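Local coordinates for protein ComZ (Thermus thermophilus, PDB 6QVI) that is a competence-associated pilin, probably acting as a DNA receptor at the pilus tip during natural transformation, with a pseudopilin-like domain and a beta-solenoid domain, at residues Ala23-Tyr28 with Phe108-Glu113; Arg385-Arg390 with Gly417-Asp422. All blocks are in the same frame, centred on the assembly; numbering follows the deposited sequence.

Contact 1: residues Ala23-Tyr28 with Phe108-Glu113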
loop_
_atom_site.group_PDB
_atom_site.type_symbol
_atom_site.label_atom_id
_atom_site.label_comp_id
_atom_site.label_asym_id
_atom_site.label_seq_id
_atom_site.Cartn_x
_atom_site.Cartn_y
_atom_site.Cartn_z
ATOM N N ALA A 23 6.321 28.727 -25.106
ATOM C CA ALA A 23 5.455 29.075 -23.999
ATOM C C ALA A 23 4.474 27.955 -23.713
ATOM O O ALA A 23 4.199 27.633 -22.543
ATOM C CB ALA A 23 4.705 30.383 -24.289
ATOM N N GLY A 24 3.922 27.356 -24.766
ATOM C CA GLY A 24 2.946 26.304 -24.546
ATOM C C GLY A 24 3.576 25.035 -24.009
ATOM O O GLY A 24 3.076 24.429 -23.064
ATOM N N LEU A 25 4.689 24.620 -24.612
ATOM C CA LEU A 25 5.333 23.384 -24.204
ATOM C C LEU A 25 5.746 23.418 -22.752
ATOM O O LEU A 25 5.526 22.450 -22.030
ATOM C CB LEU A 25 6.559 23.117 -25.052
ATOM C CG LEU A 25 7.057 21.709 -24.745
ATOM C CD1 LEU A 25 6.260 20.691 -25.524
ATOM C CD2 LEU A 25 8.519 21.577 -25.068
ATOM N N GLN A 26 6.320 24.530 -22.290
ATOM C CA GLN A 26 6.852 24.489 -20.943
ATOM C C GLN A 26 5.766 24.685 -19.911
ATOM O O GLN A 26 5.891 24.170 -18.792
ATOM C CB GLN A 26 7.999 25.501 -20.774
ATOM C CG GLN A 26 9.079 25.346 -21.874
ATOM C CD GLN A 26 10.215 24.364 -21.510
ATOM O OE1 GLN A 26 10.592 24.231 -20.341
ATOM N NE2 GLN A 26 10.741 23.658 -22.517
ATOM N N LYS A 27 4.657 25.309 -20.291
ATOM C CA LYS A 27 3.532 25.396 -19.367
ATOM C C LYS A 27 2.961 24.019 -19.096
ATOM O O LYS A 27 2.800 23.610 -17.935
ATOM C CB LYS A 27 2.445 26.289 -19.952
ATOM C CG LYS A 27 1.429 26.788 -18.971
ATOM C CD LYS A 27 0.066 26.810 -19.640
ATOM C CE LYS A 27 -1.007 27.319 -18.709
ATOM N NZ LYS A 27 -2.316 27.258 -19.423
ATOM N N TYR A 28 2.676 23.275 -20.162
ATOM C CA TYR A 28 2.021 21.992 -19.990
ATOM C C TYR A 28 2.992 20.849 -19.725
ATOM O O TYR A 28 2.547 19.790 -19.300
ATOM C CB TYR A 28 1.147 21.698 -21.204
ATOM C CG TYR A 28 -0.076 22.561 -21.180
ATOM C CD1 TYR A 28 -0.127 23.786 -21.865
ATOM C CD2 TYR A 28 -1.175 22.184 -20.420
ATOM C CE1 TYR A 28 -1.280 24.603 -21.822
ATOM C CE2 TYR A 28 -2.322 22.977 -20.380
ATOM C CZ TYR A 28 -2.370 24.185 -21.075
ATOM O OH TYR A 28 -3.511 24.947 -20.998
ATOM N N PHE A 108 4.644 9.362 -23.690
ATOM C CA PHE A 108 3.753 10.454 -24.044
ATOM C C PHE A 108 4.507 11.534 -24.807
ATOM O O PHE A 108 5.660 11.852 -24.488
ATOM C CB PHE A 108 3.117 11.054 -22.790
ATOM C CG PHE A 108 2.324 10.076 -21.985
ATOM C CD1 PHE A 108 2.959 9.241 -21.070
ATOM C CD2 PHE A 108 0.947 9.994 -22.119
ATOM C CE1 PHE A 108 2.255 8.333 -20.335
ATOM C CE2 PHE A 108 0.227 9.072 -21.362
ATOM C CZ PHE A 108 0.887 8.250 -20.470
ATOM N N THR A 109 3.834 12.106 -25.803
ATOM C CA THR A 109 4.367 13.221 -26.601
ATOM C C THR A 109 3.508 14.448 -26.347
ATOM O O THR A 109 2.281 14.412 -26.529
ATOM C CB THR A 109 4.417 12.886 -28.112
ATOM O OG1 THR A 109 5.250 11.715 -28.350
ATOM C CG2 THR A 109 4.941 14.091 -28.969
ATOM N N LEU A 110 4.151 15.516 -25.882
ATOM C CA LEU A 110 3.510 16.823 -25.703
ATOM C C LEU A 110 3.876 17.718 -26.898
ATOM O O LEU A 110 5.061 17.854 -27.227
ATOM C CB LEU A 110 3.971 17.468 -24.402
ATOM C CG LEU A 110 3.296 18.756 -23.951
ATOM C CD1 LEU A 110 1.736 18.743 -23.957
ATOM C CD2 LEU A 110 3.871 19.225 -22.639
ATOM N N VAL A 111 2.870 18.261 -27.589
ATOM C CA VAL A 111 3.092 19.073 -28.795
ATOM C C VAL A 111 2.399 20.424 -28.649
ATOM O O VAL A 111 1.195 20.486 -28.361
ATOM C CB VAL A 111 2.599 18.351 -30.069
ATOM C CG1 VAL A 111 2.375 19.308 -31.186
ATOM C CG2 VAL A 111 3.595 17.368 -30.528
ATOM N N SER A 112 3.141 21.475 -28.906
ATOM C CA SER A 112 2.634 22.810 -28.845
ATOM C C SER A 112 2.909 23.557 -30.134
ATOM O O SER A 112 4.004 23.940 -30.376
ATOM C CB SER A 112 3.298 23.505 -27.678
ATOM O OG SER A 112 3.621 24.834 -27.948
ATOM N N GLU A 113 1.894 23.756 -30.957
ATOM C CA GLU A 113 2.004 24.491 -32.203
ATOM C C GLU A 113 1.802 25.947 -31.924
ATOM O O GLU A 113 0.758 26.318 -31.538
ATOM C CB GLU A 113 0.888 24.083 -33.135
ATOM C CG GLU A 113 1.006 22.697 -33.720
ATOM C CD GLU A 113 -0.218 22.274 -34.501
ATOM O OE1 GLU A 113 -0.698 21.145 -34.317
ATOM O OE2 GLU A 113 -0.710 23.065 -35.311
#
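The ring of Tyr28 has Gly24 O at its edge, in the ring plane; the side chain's touch on Leu110 comes from CB, 3.9 Å from Leu110 CD2, with the Tyr28 backbone carbonyl also against that methyl. This is the pseudopilin-like domain, in which helix 12-40 packs on an antiparallel sheet; Ala23-Tyr28 crosses strand Phe108-Glu113 at 146°, with 7.3 Å between the short axes. Tyr28 suits the border of this layer: its base is apolar, while its hydroxyl accepts a bond from Lys27 NZ, itself salt-bridged to Glu81. Leu110 rises from the strand toward the helix and fills the space between Tyr28 and Leu25. With CG anti to the backbone N (chi1 -171°), Leu25 brings its end closer to the strand than its CB direction suggests, and CD1 meets Leu110 CG at 3.9 Å. Beyond the pair, Leu25 reaches Val123 and Leu110 reaches Phe127, both on strand 120-130, so the leucines belong to the domain core. Further along, Gly24 faces Ser112, and the missing side chain allows the small serine to approach the helix backbone. Ser112 OG, buried here, is satisfied by a hydrogen bond to Ala21 O and sits 3.8 Å from Gly24 CA.

Contact 2: residues Arg385-Arg390 with Gly417-Asp422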
loop_
_atom_site.group_PDB
_atom_site.type_symbol
_atom_site.label_atom_id
_atom_site.label_comp_id
_atom_site.label_asym_id
_atom_site.label_seq_id
_atom_site.Cartn_x
_atom_site.Cartn_y
_atom_site.Cartn_z
ATOM N N ARG A 385 -5.846 -10.158 26.412
ATOM C CA ARG A 385 -7.135 -9.595 26.786
ATOM C C ARG A 385 -7.420 -8.402 25.888
ATOM O O ARG A 385 -6.489 -7.800 25.342
ATOM C CB ARG A 385 -7.166 -9.186 28.269
ATOM C CG ARG A 385 -6.797 -10.325 29.219
ATOM C CD ARG A 385 -7.687 -10.403 30.449
ATOM N NE ARG A 385 -8.157 -9.093 30.857
ATOM C CZ ARG A 385 -9.272 -8.904 31.545
ATOM N NH1 ARG A 385 -10.019 -9.948 31.883
ATOM N NH2 ARG A 385 -9.650 -7.678 31.878
ATOM N N PRO A 386 -8.695 -8.049 25.694
ATOM C CA PRO A 386 -9.043 -6.859 24.906
ATOM C C PRO A 386 -8.292 -5.623 25.379
ATOM O O PRO A 386 -8.118 -5.400 26.586
ATOM C CB PRO A 386 -10.548 -6.717 25.133
ATOM C CG PRO A 386 -11.017 -8.104 25.331
ATOM C CD PRO A 386 -9.893 -8.844 26.033
ATOM N N VAL A 387 -7.804 -4.857 24.427
ATOM C CA VAL A 387 -6.973 -3.741 24.757
ATOM C C VAL A 387 -7.090 -2.635 23.747
ATOM O O VAL A 387 -7.150 -2.870 22.580
ATOM C CB VAL A 387 -5.537 -4.263 24.814
ATOM C CG1 VAL A 387 -5.300 -5.201 23.666
ATOM C CG2 VAL A 387 -4.507 -3.166 24.828
ATOM N N ASP A 388 -7.154 -1.418 24.236
ATOM C CA ASP A 388 -7.251 -0.238 23.436
ATOM C C ASP A 388 -5.854 0.249 23.244
ATOM O O ASP A 388 -5.046 0.138 24.148
ATOM C CB ASP A 388 -7.990 0.832 24.206
ATOM C CG ASP A 388 -9.382 1.023 23.734
ATOM O OD1 ASP A 388 -10.003 0.039 23.304
ATOM O OD2 ASP A 388 -9.858 2.160 23.813
ATOM N N TYR A 389 -5.544 0.812 22.095
ATOM C CA TYR A 389 -4.196 1.276 21.938
ATOM C C TYR A 389 -4.140 2.721 21.640
ATOM O O TYR A 389 -5.117 3.302 21.272
ATOM C CB TYR A 389 -3.431 0.457 20.918
ATOM C CG TYR A 389 -3.803 0.654 19.483
ATOM C CD1 TYR A 389 -3.589 1.844 18.850
ATOM C CD2 TYR A 389 -4.330 -0.381 18.753
ATOM C CE1 TYR A 389 -3.912 2.004 17.528
ATOM C CE2 TYR A 389 -4.658 -0.230 17.436
ATOM C CZ TYR A 389 -4.443 0.964 16.835
ATOM O OH TYR A 389 -4.766 1.101 15.524
ATOM N N ARG A 390 -2.980 3.296 21.878
ATOM C CA ARG A 390 -2.719 4.682 21.615
ATOM C C ARG A 390 -1.298 4.667 21.149
ATOM O O ARG A 390 -0.463 4.076 21.794
ATOM C CB ARG A 390 -2.797 5.495 22.889
ATOM C CG ARG A 390 -4.161 5.549 23.537
ATOM C CD ARG A 390 -4.055 6.045 24.968
ATOM N NE ARG A 390 -4.277 7.476 25.092
ATOM C CZ ARG A 390 -5.086 8.012 25.990
ATOM N NH1 ARG A 390 -5.730 7.231 26.830
ATOM N NH2 ARG A 390 -5.248 9.321 26.048
ATOM N N GLY A 417 -7.456 -11.212 22.361
ATOM C CA GLY A 417 -8.580 -10.348 22.619
ATOM C C GLY A 417 -8.689 -9.307 21.519
ATOM O O GLY A 417 -7.954 -9.313 20.540
ATOM N N ASN A 418 -9.667 -8.427 21.682
ATOM C CA ASN A 418 -9.840 -7.357 20.719
ATOM C C ASN A 418 -8.683 -6.369 20.832
ATOM O O ASN A 418 -8.064 -6.212 21.894
ATOM C CB ASN A 418 -11.164 -6.649 20.963
ATOM C CG ASN A 418 -12.344 -7.475 20.531
ATOM O OD1 ASN A 418 -12.190 -8.483 19.839
ATOM N ND2 ASN A 418 -13.531 -7.076 20.967
ATOM N N LEU A 419 -8.384 -5.708 19.718
ATOM C CA LEU A 419 -7.231 -4.814 19.632
ATOM C C LEU A 419 -7.667 -3.621 18.788
ATOM O O LEU A 419 -7.589 -3.664 17.557
ATOM C CB LEU A 419 -6.038 -5.517 19.015
ATOM C CG LEU A 419 -4.833 -4.615 18.788
ATOM C CD1 LEU A 419 -4.517 -3.843 20.074
ATOM C CD2 LEU A 419 -3.629 -5.386 18.281
ATOM N N LEU A 420 -8.124 -2.562 19.443
ATOM C CA LEU A 420 -8.616 -1.390 18.738
ATOM C C LEU A 420 -7.865 -0.140 19.155
ATOM O O LEU A 420 -7.270 -0.086 20.237
ATOM C CB LEU A 420 -10.123 -1.184 18.967
ATOM C CG LEU A 420 -11.125 -2.204 18.408
ATOM C CD1 LEU A 420 -10.698 -2.668 17.023
ATOM C CD2 LEU A 420 -11.305 -3.396 19.321
ATOM N N PRO A 421 -7.958 0.903 18.366
ATOM C CA PRO A 421 -7.327 2.132 18.815
ATOM C C PRO A 421 -8.259 2.785 19.791
ATOM O O PRO A 421 -9.452 2.600 19.714
ATOM C CB PRO A 421 -7.270 2.974 17.559
ATOM C CG PRO A 421 -8.339 2.441 16.703
ATOM C CD PRO A 421 -8.409 0.982 16.981
ATOM N N ASP A 422 -7.727 3.553 20.721
ATOM C CA ASP A 422 -8.593 4.207 21.675
ATOM C C ASP A 422 -9.213 5.420 21.046
ATOM O O ASP A 422 -8.525 6.347 20.643
ATOM C CB ASP A 422 -7.853 4.647 22.926
ATOM C CG ASP A 422 -8.465 5.876 23.533
ATOM O OD1 ASP A 422 -9.701 5.933 23.654
ATOM O OD2 ASP A 422 -7.717 6.800 23.862
#
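Strands Val387-Arg390 and Leu419-Pro421 run parallel, their short axes 4.5 Å apart and 39° askew, consistent with adjoining strands of the beta-solenoid domain. Val387 is bonded to both neighbours of Leu419: its N gives to Asn418 O (2.9 Å), and its O receives Leu420 N. Tyr389 repeats the pattern around Pro421, donating to Leu420 O and accepting from Asp422 N (2.7 Å to Tyr389 O). Because these bonds use the residues flanking it, Pro421 costs this ladder no N-H. On the face shared by Val387, Leu419, Tyr389 and Pro421, the tyrosine ring lies over the proline: Pro421 CA stands 3.5 Å from the ring centroid, 6° off the normal, a CH-pi contact. A chi1 of 72°, with CG between the backbone N and carbonyl carbon, turns the ring over its cross-strand neighbour. Leu419 CD1 meets the ring edge at CD2 (3.7 Å), and the hydroxyl bonds to Met449 O. Trading Tyr389 for an alanine would probably uncover Pro421 and leave Met449 O without that partner. Asp388 and Leu420 take the opposite face. Near the ladder's end, Asp388 OD2 comes within 3.8 Å of Asp422 OD1, a closeness probably eased by Arg197, salt-bridged to Asp388, and by Thr424, bonded to Asp422. There Arg390 adds a salt bridge of charge alone, Asp422 OD2 lying over one face of its guanidinium, 3.6 Å from NH1.

Contacts 1 and 2 lie on opposite sides of the chain's centre, their centres 54 Å apart and nearest atoms about 37 Å apart, and they share no element. Both are largely buried, but contact 2 reaches nearer the surface at its margins, where two arginines are partly exposed and a proline is exposed. Contact 1 joins a helix to a sheet: with backbone bonds spent within the helix and between neighbouring strands of the sheet, aliphatic branches and small residues carry the interface. Contact 2 joins two strands of one sheet, so the main chains themselves bond, while side chains add a tyrosine-proline-aliphatic face and, toward one end, a cluster of charges. It buries 566 Å², against 247 Å² in contact 1.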